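Local coordinates for protein RE55538p (Drosophila melanogaster, PDB 4IX7) that represses neural-development genes and acts as a Su(H) corepressor, binding the palindromic DNA sequence CCAATTGG through the BEN domain captured here, at residues Asp101-Lys104 with Met105-Gln109; Ser17-Asn21 with Ile22-Val26; Asp75-Phe78 with Ala79-Lys83; Met4-Gly8 with Pro9-Cys13. One frame throughout, in Å; residues are numbered along the deposited sequence.

Contact 1: residues Asp101-Lys104 with Met105-Gln109. With nucleotides of chain B; nucleotides of chain A.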
loop_
_atom_site.group_PDB
_atom_site.type_symbol
_atom_site.label_atom_id
_atom_site.label_comp_id
_atom_site.label_asym_id
_atom_site.label_seq_id
_atom_site.Cartn_x
_atom_site.Cartn_y
_atom_site.Cartn_z
ATOM N N ASP C 101 11.647 -2.548 7.751
ATOM C CA ASP C 101 11.856 -2.375 9.191
ATOM C C ASP C 101 13.165 -3.036 9.656
ATOM O O ASP C 101 13.934 -2.457 10.437
ATOM C CB ASP C 101 10.678 -2.950 9.986
ATOM C CG ASP C 101 9.383 -2.159 9.797
ATOM O OD1 ASP C 101 9.436 -0.986 9.368
ATOM O OD2 ASP C 101 8.302 -2.704 10.115
ATOM N N GLU C 102 13.429 -4.240 9.160
ATOM C CA GLU C 102 14.642 -4.964 9.544
ATOM C C GLU C 102 15.883 -4.314 8.955
ATOM O O GLU C 102 16.948 -4.302 9.574
ATOM C CB GLU C 102 14.551 -6.436 9.147
ATOM C CG GLU C 102 13.504 -7.206 9.934
ATOM C CD GLU C 102 13.837 -7.348 11.418
ATOM O OE1 GLU C 102 15.002 -7.116 11.834
ATOM O OE2 GLU C 102 12.922 -7.707 12.187
ATOM N N ASN C 103 15.747 -3.767 7.755
ATOM C CA ASN C 103 16.845 -3.034 7.148
ATOM C C ASN C 103 17.223 -1.826 7.998
ATOM O O ASN C 103 18.401 -1.539 8.174
ATOM C CB ASN C 103 16.482 -2.603 5.731
ATOM C CG ASN C 103 17.596 -1.844 5.048
ATOM O OD1 ASN C 103 17.647 -0.617 5.105
ATOM N ND2 ASN C 103 18.496 -2.573 4.393
ATOM N N LYS C 104 16.225 -1.125 8.527
ATOM C CA LYS C 104 16.493 0.052 9.353
ATOM C C LYS C 104 17.262 -0.342 10.595
ATOM O O LYS C 104 18.201 0.341 11.023
ATOM C CB LYS C 104 15.193 0.742 9.744
ATOM C CG LYS C 104 14.596 1.567 8.626
ATOM C CD LYS C 104 13.147 1.897 8.909
ATOM C CE LYS C 104 12.574 2.723 7.774
ATOM N NZ LYS C 104 11.130 3.003 7.990
HETATM N N MSE C 105 16.862 -1.465 11.163
HETATM C CA MSE C 105 17.539 -1.967 12.346
HETATM C C MSE C 105 18.981 -2.404 12.053
HETATM O O MSE C 105 19.880 -2.148 12.857
HETATM C CB MSE C 105 16.692 -3.064 12.978
HETATM C CG MSE C 105 15.368 -2.515 13.443
HETATM SE SE MSE C 105 15.689 -1.395 14.995
HETATM C CE MSE C 105 16.359 -2.935 15.980
HETATM N N MSE C 106 19.213 -3.018 10.891
HETATM C CA MSE C 106 20.578 -3.381 10.480
HETATM C C MSE C 106 21.471 -2.154 10.304
HETATM O O MSE C 106 22.648 -2.180 10.659
HETATM C CB MSE C 106 20.575 -4.207 9.186
HETATM C CG MSE C 106 21.978 -4.404 8.577
HETATM SE SE MSE C 106 22.050 -5.295 6.839
HETATM C CE MSE C 106 21.363 -3.864 5.721
ATOM N N LYS C 107 20.912 -1.080 9.754
ATOM C CA LYS C 107 21.685 0.138 9.528
ATOM C C LYS C 107 22.144 0.739 10.841
ATOM O O LYS C 107 23.238 1.300 10.928
ATOM C CB LYS C 107 20.870 1.163 8.742
ATOM C CG LYS C 107 20.760 0.845 7.269
ATOM C CD LYS C 107 20.205 2.034 6.510
ATOM C CE LYS C 107 19.966 1.697 5.049
ATOM N NZ LYS C 107 18.694 2.306 4.584
ATOM N N ILE C 108 21.290 0.635 11.855
ATOM C CA ILE C 108 21.625 1.088 13.197
ATOM C C ILE C 108 22.791 0.294 13.772
ATOM O O ILE C 108 23.747 0.866 14.298
ATOM C CB ILE C 108 20.400 0.968 14.140
ATOM C CG1 ILE C 108 19.427 2.115 13.867
ATOM C CG2 ILE C 108 20.832 0.968 15.605
ATOM C CD1 ILE C 108 18.025 1.851 14.360
ATOM N N GLN C 109 22.717 -1.026 13.661
ATOM C CA GLN C 109 23.736 -1.883 14.250
ATOM C C GLN C 109 25.082 -1.727 13.546
ATOM O O GLN C 109 26.128 -1.949 14.153
ATOM C CB GLN C 109 23.265 -3.343 14.286
ATOM C CG GLN C 109 22.404 -3.657 15.515
ATOM C CD GLN C 109 21.128 -4.418 15.189
ATOM O OE1 GLN C 109 21.163 -5.498 14.591
ATOM N NE2 GLN C 109 19.990 -3.859 15.591
ATOM P P DT B 3 6.805 -5.889 15.450
ATOM O OP1 DT B 3 5.975 -6.970 16.030
ATOM O OP2 DT B 3 7.758 -6.140 14.361
ATOM O "O5'" DT B 3 5.810 -4.742 14.931
ATOM C "C5'" DT B 3 4.774 -4.350 15.792
ATOM C "C4'" DT B 3 4.032 -3.203 15.146
ATOM O "O4'" DT B 3 4.911 -2.053 15.109
ATOM C "C3'" DT B 3 3.596 -3.449 13.705
ATOM O "O3'" DT B 3 2.168 -3.329 13.656
ATOM C "C2'" DT B 3 4.335 -2.380 12.905
ATOM C "C1'" DT B 3 4.596 -1.308 13.943
ATOM N N1 DT B 3 5.756 -0.427 13.677
ATOM C C2 DT B 3 5.583 0.943 13.787
ATOM O O2 DT B 3 4.511 1.465 14.065
ATOM N N3 DT B 3 6.716 1.678 13.542
ATOM C C4 DT B 3 7.974 1.192 13.249
ATOM O O4 DT B 3 8.926 1.943 13.054
ATOM C C5 DT B 3 8.084 -0.241 13.165
ATOM C C7 DT B 3 9.401 -0.881 12.838
ATOM C C6 DT B 3 6.992 -0.976 13.397
ATOM P P DC B 4 1.377 -3.573 12.285
ATOM O OP1 DC B 4 0.002 -4.016 12.619
ATOM O OP2 DC B 4 2.235 -4.385 11.392
ATOM O "O5'" DC B 4 1.327 -2.127 11.631
ATOM C "C5'" DC B 4 0.645 -1.101 12.337
ATOM C "C4'" DC B 4 0.911 0.216 11.644
ATOM O "O4'" DC B 4 2.322 0.511 11.701
ATOM C "C3'" DC B 4 0.595 0.216 10.151
ATOM O "O3'" DC B 4 -0.628 0.923 10.029
ATOM C "C2'" DC B 4 1.768 0.944 9.489
ATOM C "C1'" DC B 4 2.578 1.443 10.671
ATOM N N1 DC B 4 4.051 1.425 10.466
ATOM C C2 DC B 4 4.759 2.630 10.456
ATOM O O2 DC B 4 4.131 3.680 10.615
ATOM N N3 DC B 4 6.097 2.608 10.267
ATOM C C4 DC B 4 6.733 1.440 10.093
ATOM N N4 DC B 4 8.066 1.461 9.911
ATOM C C5 DC B 4 6.023 0.199 10.082
ATOM C C6 DC B 4 4.697 0.236 10.271
ATOM P P DG A 10 15.785 8.669 6.000
ATOM O OP1 DG A 10 16.909 9.641 5.897
ATOM O OP2 DG A 10 16.023 7.362 6.645
ATOM O "O5'" DG A 10 14.576 9.360 6.747
ATOM C "C5'" DG A 10 14.150 10.633 6.301
ATOM C "C4'" DG A 10 13.112 11.179 7.255
ATOM O "O4'" DG A 10 11.906 10.366 7.237
ATOM C "C3'" DG A 10 13.536 11.226 8.715
ATOM O "O3'" DG A 10 12.914 12.381 9.246
ATOM C "C2'" DG A 10 12.972 9.928 9.294
ATOM C "C1'" DG A 10 11.709 9.709 8.477
ATOM N N9 DG A 10 11.423 8.329 8.092
ATOM C C8 DG A 10 12.313 7.312 7.849
ATOM N N7 DG A 10 11.739 6.199 7.474
ATOM C C5 DG A 10 10.384 6.511 7.436
ATOM C C6 DG A 10 9.261 5.712 7.108
ATOM O O6 DG A 10 9.254 4.519 6.758
ATOM N N1 DG A 10 8.066 6.406 7.204
ATOM C C2 DG A 10 7.950 7.723 7.579
ATOM N N2 DG A 10 6.709 8.233 7.627
ATOM N N3 DG A 10 8.992 8.487 7.896
ATOM C C4 DG A 10 10.171 7.823 7.800
#
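Asn103 and Lys107 lie one helical turn apart on helix 88-112, and their side chains meet at a slant. Asn103 has CG anti to its own N (chi1 -180°), which swings the amide round to the side where Lys107 comes up. Its OD1 then takes a weak hydrogen bond from Lys107 NZ at 3.1 Å. The amide's other end, ND2, lies 3.4 Å from Met106 CE, and its hydrogen bond goes to the carbonyl of Ala45. Lys107 NZ has a stronger partner in a DNA phosphate. Met106, a selenomethionine, packs on helix 41-46.

The backbone bonds are regular i to i+4 pairs, such as Met106 N to Glu102 O at 2.9 Å. Asp101 and Lys104 reach the bases directly. Asp101 OD1 accepts from N4 of DC4 of chain B at 2.9 Å, with an almost straight N-H (176°). Its carboxylate also lies against the methyl of DT3 of chain B, CG to C7 3.3 Å. Asp101 OD2 is held by a salt bridge to Arg32. Lys104 runs out extended, and its NZ donates to O6 of DG10 of chain A at 2.7 Å and to O6 of a second guanine. Gln109 OE1 accepts from a guanine amino group, and Met105 packs on a thymine.

An acceptor facing a cytosine amino group and a donor facing a guanine O6 make a base-specific reading of the major groove.

Contact 2: residues Ser17-Asn21 with Ile22-Val26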
loop_
_atom_site.group_PDB
_atom_site.type_symbol
_atom_site.label_atom_id
_atom_site.label_comp_id
_atom_site.label_asym_id
_atom_site.label_seq_id
_atom_site.Cartn_x
_atom_site.Cartn_y
_atom_site.Cartn_z
ATOM N N SER C 17 3.978 -24.407 18.395
ATOM C CA SER C 17 3.898 -23.403 19.455
ATOM C C SER C 17 3.773 -21.999 18.860
ATOM O O SER C 17 3.066 -21.148 19.400
ATOM C CB SER C 17 5.097 -23.501 20.403
ATOM O OG SER C 17 6.323 -23.254 19.738
ATOM N N VAL C 18 4.441 -21.774 17.732
ATOM C CA VAL C 18 4.359 -20.489 17.060
ATOM C C VAL C 18 3.055 -20.378 16.269
ATOM O O VAL C 18 2.313 -19.402 16.409
ATOM C CB VAL C 18 5.577 -20.259 16.129
ATOM C CG1 VAL C 18 5.403 -18.977 15.333
ATOM C CG2 VAL C 18 6.856 -20.206 16.944
ATOM N N PHE C 19 2.762 -21.394 15.459
ATOM C CA PHE C 19 1.593 -21.366 14.586
ATOM C C PHE C 19 0.296 -21.161 15.365
ATOM O O PHE C 19 -0.555 -20.361 14.976
ATOM C CB PHE C 19 1.516 -22.665 13.773
ATOM C CG PHE C 19 0.590 -22.591 12.591
ATOM C CD1 PHE C 19 0.996 -21.979 11.416
ATOM C CD2 PHE C 19 -0.686 -23.136 12.652
ATOM C CE1 PHE C 19 0.148 -21.910 10.321
ATOM C CE2 PHE C 19 -1.540 -23.070 11.552
ATOM C CZ PHE C 19 -1.118 -22.456 10.392
ATOM N N GLU C 20 0.152 -21.885 16.466
ATOM C CA GLU C 20 -1.081 -21.828 17.249
ATOM C C GLU C 20 -1.242 -20.536 18.046
ATOM O O GLU C 20 -2.339 -20.231 18.494
ATOM C CB GLU C 20 -1.160 -23.028 18.191
ATOM C CG GLU C 20 -1.291 -24.352 17.455
ATOM C CD GLU C 20 -1.060 -25.544 18.352
ATOM O OE1 GLU C 20 -0.654 -25.345 19.520
ATOM O OE2 GLU C 20 -1.286 -26.683 17.893
ATOM N N ASN C 21 -0.166 -19.770 18.194
ATOM C CA ASN C 21 -0.216 -18.555 19.005
ATOM C C ASN C 21 -0.280 -17.277 18.160
ATOM O O ASN C 21 -0.261 -16.165 18.686
ATOM C CB ASN C 21 0.976 -18.505 19.956
ATOM C CG ASN C 21 0.833 -17.428 21.015
ATOM O OD1 ASN C 21 -0.256 -17.214 21.563
ATOM N ND2 ASN C 21 1.929 -16.724 21.290
ATOM N N ILE C 22 -0.363 -17.441 16.848
ATOM C CA ILE C 22 -0.532 -16.297 15.959
ATOM C C ILE C 22 -1.957 -15.750 16.040
ATOM O O ILE C 22 -2.930 -16.510 16.027
ATOM C CB ILE C 22 -0.186 -16.692 14.513
ATOM C CG1 ILE C 22 1.315 -16.951 14.398
ATOM C CG2 ILE C 22 -0.595 -15.612 13.535
ATOM C CD1 ILE C 22 1.721 -17.542 13.070
ATOM N N ASN C 23 -2.082 -14.429 16.136
ATOM C CA ASN C 23 -3.395 -13.808 16.044
ATOM C C ASN C 23 -3.731 -13.590 14.577
ATOM O O ASN C 23 -3.267 -12.631 13.951
ATOM C CB ASN C 23 -3.444 -12.490 16.820
ATOM C CG ASN C 23 -4.825 -11.852 16.806
ATOM O OD1 ASN C 23 -5.788 -12.434 16.295
ATOM N ND2 ASN C 23 -4.930 -10.648 17.369
ATOM N N TRP C 24 -4.545 -14.485 14.033
ATOM C CA TRP C 24 -4.884 -14.438 12.621
ATOM C C TRP C 24 -5.924 -13.357 12.302
ATOM O O TRP C 24 -6.395 -13.262 11.175
ATOM C CB TRP C 24 -5.350 -15.817 12.141
ATOM C CG TRP C 24 -4.328 -16.907 12.374
ATOM C CD1 TRP C 24 -4.317 -17.825 13.389
ATOM C CD2 TRP C 24 -3.167 -17.181 11.576
ATOM N NE1 TRP C 24 -3.226 -18.653 13.269
ATOM C CE2 TRP C 24 -2.504 -18.278 12.166
ATOM C CE3 TRP C 24 -2.625 -16.605 10.422
ATOM C CZ2 TRP C 24 -1.331 -18.813 11.637
ATOM C CZ3 TRP C 24 -1.461 -17.132 9.903
ATOM C CH2 TRP C 24 -0.828 -18.228 10.504
ATOM N N SER C 25 -6.284 -12.541 13.287
ATOM C CA SER C 25 -7.237 -11.458 13.051
ATOM C C SER C 25 -6.540 -10.181 12.586
ATOM O O SER C 25 -7.188 -9.266 12.079
ATOM C CB SER C 25 -8.069 -11.168 14.305
ATOM O OG SER C 25 -7.291 -10.534 15.305
ATOM N N VAL C 26 -5.220 -10.124 12.767
ATOM C CA VAL C 26 -4.428 -8.973 12.323
ATOM C C VAL C 26 -3.374 -9.422 11.315
ATOM O O VAL C 26 -2.313 -9.928 11.698
ATOM C CB VAL C 26 -3.748 -8.236 13.490
ATOM C CG1 VAL C 26 -3.016 -6.983 12.975
ATOM C CG2 VAL C 26 -4.774 -7.861 14.559
#
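This is a local turn contact at the surface, where the chain leaves helix 16-19 and heads for helix 27-38. A type I turn runs from Phe19 to Ile22, closed by a weak hydrogen bond from Ile22 N to Phe19 O at 3.5 Å. The main side-chain meeting is between Phe19 and Trp24. Phe19 has CG anti to its N (chi1 -164°), which turns the ring toward the indole. Trp24 CZ2 sits over one face of the phenyl ring, toward its rim, 3.7 Å from Phe19 CE1. The planes are oblique, at 57°. The edge of the indole faces the Phe19 carbonyl, with NE1 3.6 Å from O. Ile22 CG2 lies over the centre of one indole face, while Ile22 CG1 approaches Val18 O at 3.3 Å.

A second type I turn, Asn23 to Val26, follows. Asn23 OD1 takes Ser25 N at 3.1 Å, an Asx turn. Val26 is then the N-cap residue of helix 27-38 and packs on a DNA phosphate. The Ile22 side chain packs on Ala30 and Leu34 of that helix, and Trp24 makes a cation-pi contact with Lys83 of helix 70-84.

Contact 3: residues Asp75-Phe78 with Ala79-Lys83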
loop_
_atom_site.group_PDB
_atom_site.type_symbol
_atom_site.label_atom_id
_atom_site.label_comp_id
_atom_site.label_asym_id
_atom_site.label_seq_id
_atom_site.Cartn_x
_atom_site.Cartn_y
_atom_site.Cartn_z
ATOM N N ASP C 75 4.351 -19.749 0.578
ATOM C CA ASP C 75 3.722 -20.441 1.700
ATOM C C ASP C 75 3.181 -19.474 2.744
ATOM O O ASP C 75 2.100 -19.697 3.298
ATOM C CB ASP C 75 4.690 -21.430 2.348
ATOM C CG ASP C 75 4.775 -22.743 1.585
ATOM O OD1 ASP C 75 3.959 -22.960 0.660
ATOM O OD2 ASP C 75 5.656 -23.554 1.931
ATOM N N ILE C 76 3.925 -18.404 3.018
ATOM C CA ILE C 76 3.460 -17.405 3.971
ATOM C C ILE C 76 2.179 -16.767 3.460
ATOM O O ILE C 76 1.220 -16.601 4.212
ATOM C CB ILE C 76 4.532 -16.331 4.237
ATOM C CG1 ILE C 76 5.697 -16.963 5.009
ATOM C CG2 ILE C 76 3.939 -15.137 5.006
ATOM C CD1 ILE C 76 6.904 -16.062 5.113
ATOM N N ILE C 77 2.152 -16.434 2.175
ATOM C CA ILE C 77 0.955 -15.847 1.572
ATOM C C ILE C 77 -0.204 -16.837 1.642
ATOM O O ILE C 77 -1.320 -16.467 1.998
ATOM C CB ILE C 77 1.214 -15.411 0.122
ATOM C CG1 ILE C 77 2.213 -14.253 0.094
ATOM C CG2 ILE C 77 -0.080 -15.008 -0.552
ATOM C CD1 ILE C 77 2.739 -13.932 -1.316
ATOM N N PHE C 78 0.068 -18.101 1.333
ATOM C CA PHE C 78 -0.958 -19.133 1.434
ATOM C C PHE C 78 -1.565 -19.178 2.833
ATOM O O PHE C 78 -2.790 -19.143 2.991
ATOM C CB PHE C 78 -0.389 -20.507 1.063
ATOM C CG PHE C 78 -1.400 -21.616 1.128
ATOM C CD1 PHE C 78 -2.121 -21.977 0.001
ATOM C CD2 PHE C 78 -1.621 -22.305 2.312
ATOM C CE1 PHE C 78 -3.052 -23.001 0.054
ATOM C CE2 PHE C 78 -2.556 -23.329 2.374
ATOM C CZ PHE C 78 -3.269 -23.678 1.241
ATOM N N ALA C 79 -0.711 -19.251 3.849
ATOM C CA ALA C 79 -1.190 -19.393 5.216
ATOM C C ALA C 79 -1.996 -18.174 5.673
ATOM O O ALA C 79 -3.080 -18.313 6.247
ATOM C CB ALA C 79 -0.033 -19.634 6.155
ATOM N N VAL C 80 -1.467 -16.978 5.434
ATOM C CA VAL C 80 -2.118 -15.772 5.949
ATOM C C VAL C 80 -3.442 -15.502 5.226
ATOM O O VAL C 80 -4.449 -15.198 5.861
ATOM C CB VAL C 80 -1.183 -14.532 5.901
ATOM C CG1 VAL C 80 -1.929 -13.275 6.355
ATOM C CG2 VAL C 80 0.026 -14.756 6.785
ATOM N N THR C 81 -3.456 -15.637 3.906
ATOM C CA THR C 81 -4.701 -15.421 3.162
ATOM C C THR C 81 -5.796 -16.426 3.517
ATOM O O THR C 81 -6.977 -16.082 3.473
ATOM C CB THR C 81 -4.487 -15.393 1.634
ATOM O OG1 THR C 81 -3.972 -16.653 1.189
ATOM C CG2 THR C 81 -3.521 -14.277 1.253
ATOM N N HIS C 82 -5.416 -17.651 3.873
ATOM C CA HIS C 82 -6.393 -18.678 4.239
ATOM C C HIS C 82 -6.877 -18.563 5.685
ATOM O O HIS C 82 -7.949 -19.062 6.021
ATOM C CB HIS C 82 -5.841 -20.084 3.993
ATOM C CG HIS C 82 -5.829 -20.485 2.550
ATOM N ND1 HIS C 82 -4.947 -19.951 1.635
ATOM C CD2 HIS C 82 -6.598 -21.363 1.865
ATOM C CE1 HIS C 82 -5.172 -20.485 0.447
ATOM N NE2 HIS C 82 -6.168 -21.346 0.559
ATOM N N LYS C 83 -6.097 -17.911 6.538
ATOM C CA LYS C 83 -6.440 -17.840 7.957
ATOM C C LYS C 83 -6.879 -16.452 8.419
ATOM O O LYS C 83 -7.561 -16.314 9.441
ATOM C CB LYS C 83 -5.277 -18.339 8.825
ATOM C CG LYS C 83 -4.967 -19.814 8.643
ATOM C CD LYS C 83 -4.004 -20.322 9.703
ATOM C CE LYS C 83 -4.744 -20.825 10.930
ATOM N NZ LYS C 83 -5.431 -22.122 10.671
#
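Phe78 has CG anti to its N (chi1 -179°), and His82, one turn later, has CG beside its N (chi1 -76°). These torsions lay the two rings against each other on helix 70-84. They stack face to face, with centroids 3.9 Å apart and planes tilted by 27°. The overlap is offset: His82 CE1 lies over one face of the phenyl ring toward its rim, 3.3 Å from Phe78 CE1. The imidazole is also fixed by a bond of its own. His82 ND1 donates to Phe78 O at 2.7 Å, although the N-H is bent and the oxygen is tilted somewhat from the ring plane. The same carbonyl accepts His82 N at 3.1 Å.

Thr81 repeats this pattern on the preceding carbonyl. Its OG1 donates to Ile77 O at 2.8 Å, and Thr81 N reaches the same oxygen from the opposite face at 3.0 Å. Thr81 CG2 meanwhile touches Ile77 CG2 at 4.0 Å. On another side of the helix, Ile76 and Val80 pack on helix 27-38. Val80 and Thr81 also touch Val91 of helix 88-112.

Two successive carbonyls in the middle of helix 70-84 thus each hold a backbone N-H and a side-chain donor. The bond at ND1 limits rotation of the imidazole and keeps it over the phenyl ring. It implies a proton on ND1, consistent with either the neutral ND1-H form or the cation.

Contact 4: residues Met4-Gly8 with Pro9-Cys13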
loop_
_atom_site.group_PDB
_atom_site.type_symbol
_atom_site.label_atom_id
_atom_site.label_comp_id
_atom_site.label_asym_id
_atom_site.label_seq_id
_atom_site.Cartn_x
_atom_site.Cartn_y
_atom_site.Cartn_z
HETATM N N MSE C 4 6.297 -29.793 14.187
HETATM C CA MSE C 4 6.375 -28.785 13.139
HETATM C C MSE C 4 5.073 -28.778 12.330
HETATM O O MSE C 4 4.505 -29.833 12.030
HETATM C CB MSE C 4 7.582 -29.038 12.229
HETATM C CG MSE C 4 8.929 -29.048 12.945
HETATM SE SE MSE C 4 9.362 -27.357 13.843
HETATM C CE MSE C 4 9.651 -26.242 12.278
ATOM N N VAL C 5 4.597 -27.581 12.002
ATOM C CA VAL C 5 3.378 -27.402 11.232
ATOM C C VAL C 5 3.740 -26.917 9.827
ATOM O O VAL C 5 4.429 -25.906 9.673
ATOM C CB VAL C 5 2.434 -26.363 11.885
ATOM C CG1 VAL C 5 1.217 -26.126 11.006
ATOM C CG2 VAL C 5 2.010 -26.816 13.272
ATOM N N SER C 6 3.295 -27.648 8.807
ATOM C CA SER C 6 3.459 -27.225 7.417
ATOM C C SER C 6 2.463 -26.113 7.107
ATOM O O SER C 6 1.253 -26.303 7.251
ATOM C CB SER C 6 3.214 -28.419 6.489
ATOM O OG SER C 6 3.443 -28.077 5.136
ATOM N N ILE C 7 2.952 -24.947 6.692
ATOM C CA ILE C 7 2.045 -23.803 6.533
ATOM C C ILE C 7 1.490 -23.607 5.122
ATOM O O ILE C 7 0.566 -22.816 4.922
ATOM C CB ILE C 7 2.657 -22.465 7.056
ATOM C CG1 ILE C 7 3.642 -21.872 6.040
ATOM C CG2 ILE C 7 3.287 -22.659 8.441
ATOM C CD1 ILE C 7 4.175 -20.496 6.427
ATOM N N GLY C 8 2.047 -24.319 4.148
ATOM C CA GLY C 8 1.589 -24.175 2.776
ATOM C C GLY C 8 2.084 -25.282 1.878
ATOM O O GLY C 8 2.813 -26.167 2.325
ATOM N N PRO C 9 1.694 -25.231 0.600
ATOM C CA PRO C 9 2.013 -26.309 -0.350
ATOM C C PRO C 9 3.500 -26.620 -0.541
ATOM O O PRO C 9 3.812 -27.716 -1.011
ATOM C CB PRO C 9 1.384 -25.829 -1.668
ATOM C CG PRO C 9 1.047 -24.377 -1.459
ATOM C CD PRO C 9 0.826 -24.197 0.010
ATOM N N ASN C 10 4.399 -25.697 -0.206
ATOM C CA ASN C 10 5.828 -25.954 -0.378
ATOM C C ASN C 10 6.494 -26.503 0.881
ATOM O O ASN C 10 7.718 -26.637 0.945
ATOM C CB ASN C 10 6.554 -24.704 -0.888
ATOM C CG ASN C 10 5.986 -24.207 -2.199
ATOM O OD1 ASN C 10 5.679 -25.000 -3.097
ATOM N ND2 ASN C 10 5.820 -22.896 -2.316
ATOM N N ASN C 11 5.669 -26.821 1.874
ATOM C CA ASN C 11 6.131 -27.425 3.122
ATOM C C ASN C 11 7.101 -26.552 3.933
ATOM O O ASN C 11 7.966 -27.055 4.653
ATOM C CB ASN C 11 6.708 -28.830 2.879
ATOM C CG ASN C 11 6.850 -29.644 4.161
ATOM O OD1 ASN C 11 7.897 -30.249 4.413
ATOM N ND2 ASN C 11 5.803 -29.652 4.976
ATOM N N THR C 12 6.936 -25.235 3.846
ATOM C CA THR C 12 7.630 -24.361 4.779
ATOM C C THR C 12 6.965 -24.576 6.132
ATOM O O THR C 12 5.733 -24.569 6.227
ATOM C CB THR C 12 7.484 -22.888 4.373
ATOM O OG1 THR C 12 7.942 -22.726 3.022
ATOM C CG2 THR C 12 8.299 -21.990 5.300
ATOM N N CYS C 13 7.773 -24.786 7.166
ATOM C CA CYS C 13 7.239 -25.110 8.488
ATOM C C CYS C 13 7.635 -24.127 9.578
ATOM O O CYS C 13 8.668 -23.452 9.492
ATOM C CB CYS C 13 7.685 -26.511 8.910
ATOM S SG CYS C 13 7.063 -27.835 7.844
#
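After strand 4-6 the chain reverses and comes back as strand 13-15: Ser6 and Cys13 form an antiparallel non-hydrogen-bonded pair with CA atoms 4.5 Å apart, Ile7 N donates to Thr12 O at 2.8 Å in a nearly straight bond (175°), and a type I turn from Gly8 to Asn11 is closed by Asn11 N to Gly8 O at 3.0 Å.

Across the loop, Asn11 ND2 donates to Ser6 OG at 2.8 Å, and the hydroxyl lies close to the plane of the amide. Both side chains are set for this by similar torsions. Ser6 OG and Asn11 CG each stand anti to their own N (chi1 -176° and -164°). On the side of the strands that carries Ser6 and Cys13, Cys13 SG passes 3.7 Å from Ser6 CA. Next to it the bent chain of Met4, a selenomethionine, brings CE to 3.9 Å from Cys13 CB. Cys13 CA also makes a CH...O contact with Val5 O at 3.2 Å. Ile7 lies on the buried side, with CG1 3.4 Å from Thr12 O. It packs there on Ile38 of helix 27-38.

The turn is tied to helix 70-84 through Asp75, which accepts two bonds, from Thr12 OG1 and Asn10 N. Asn10 ND2 adds two more, to Gln74 and the carbonyl of Gly71. Gly8 N is buried by the fold of the loop and has no partner in the model. The hairpin is therefore held by backbone and amide bonds within itself, and to the neighbouring helix by the Asp75 carboxylate and the Asn10 amide.

How the contacts relate
Contacts 2, 3 and 4 form one cluster, while contact 1 stands apart, its centre 25 to 28 Å from the others. Contact 3 is the buried one. Contacts 2 and 4 are surface contacts that touch it; contact 1 is partly buried. Phe19 of contact 2 packs on Ile7 and Val5 of contact 4 and also on Lys83 of contact 3. Asp75 ties contact 3 to contact 4 by polar bonds, whereas contacts 2 and 4 meet by apolar packing of Phe19. Contacts 1 and 3 lie on successive helices, on opposite sides of the chain's centre. Contact 1 directs polar groups at DNA bases; in contact 3, Thr81 and His82 turn their donors back on helix carbonyls.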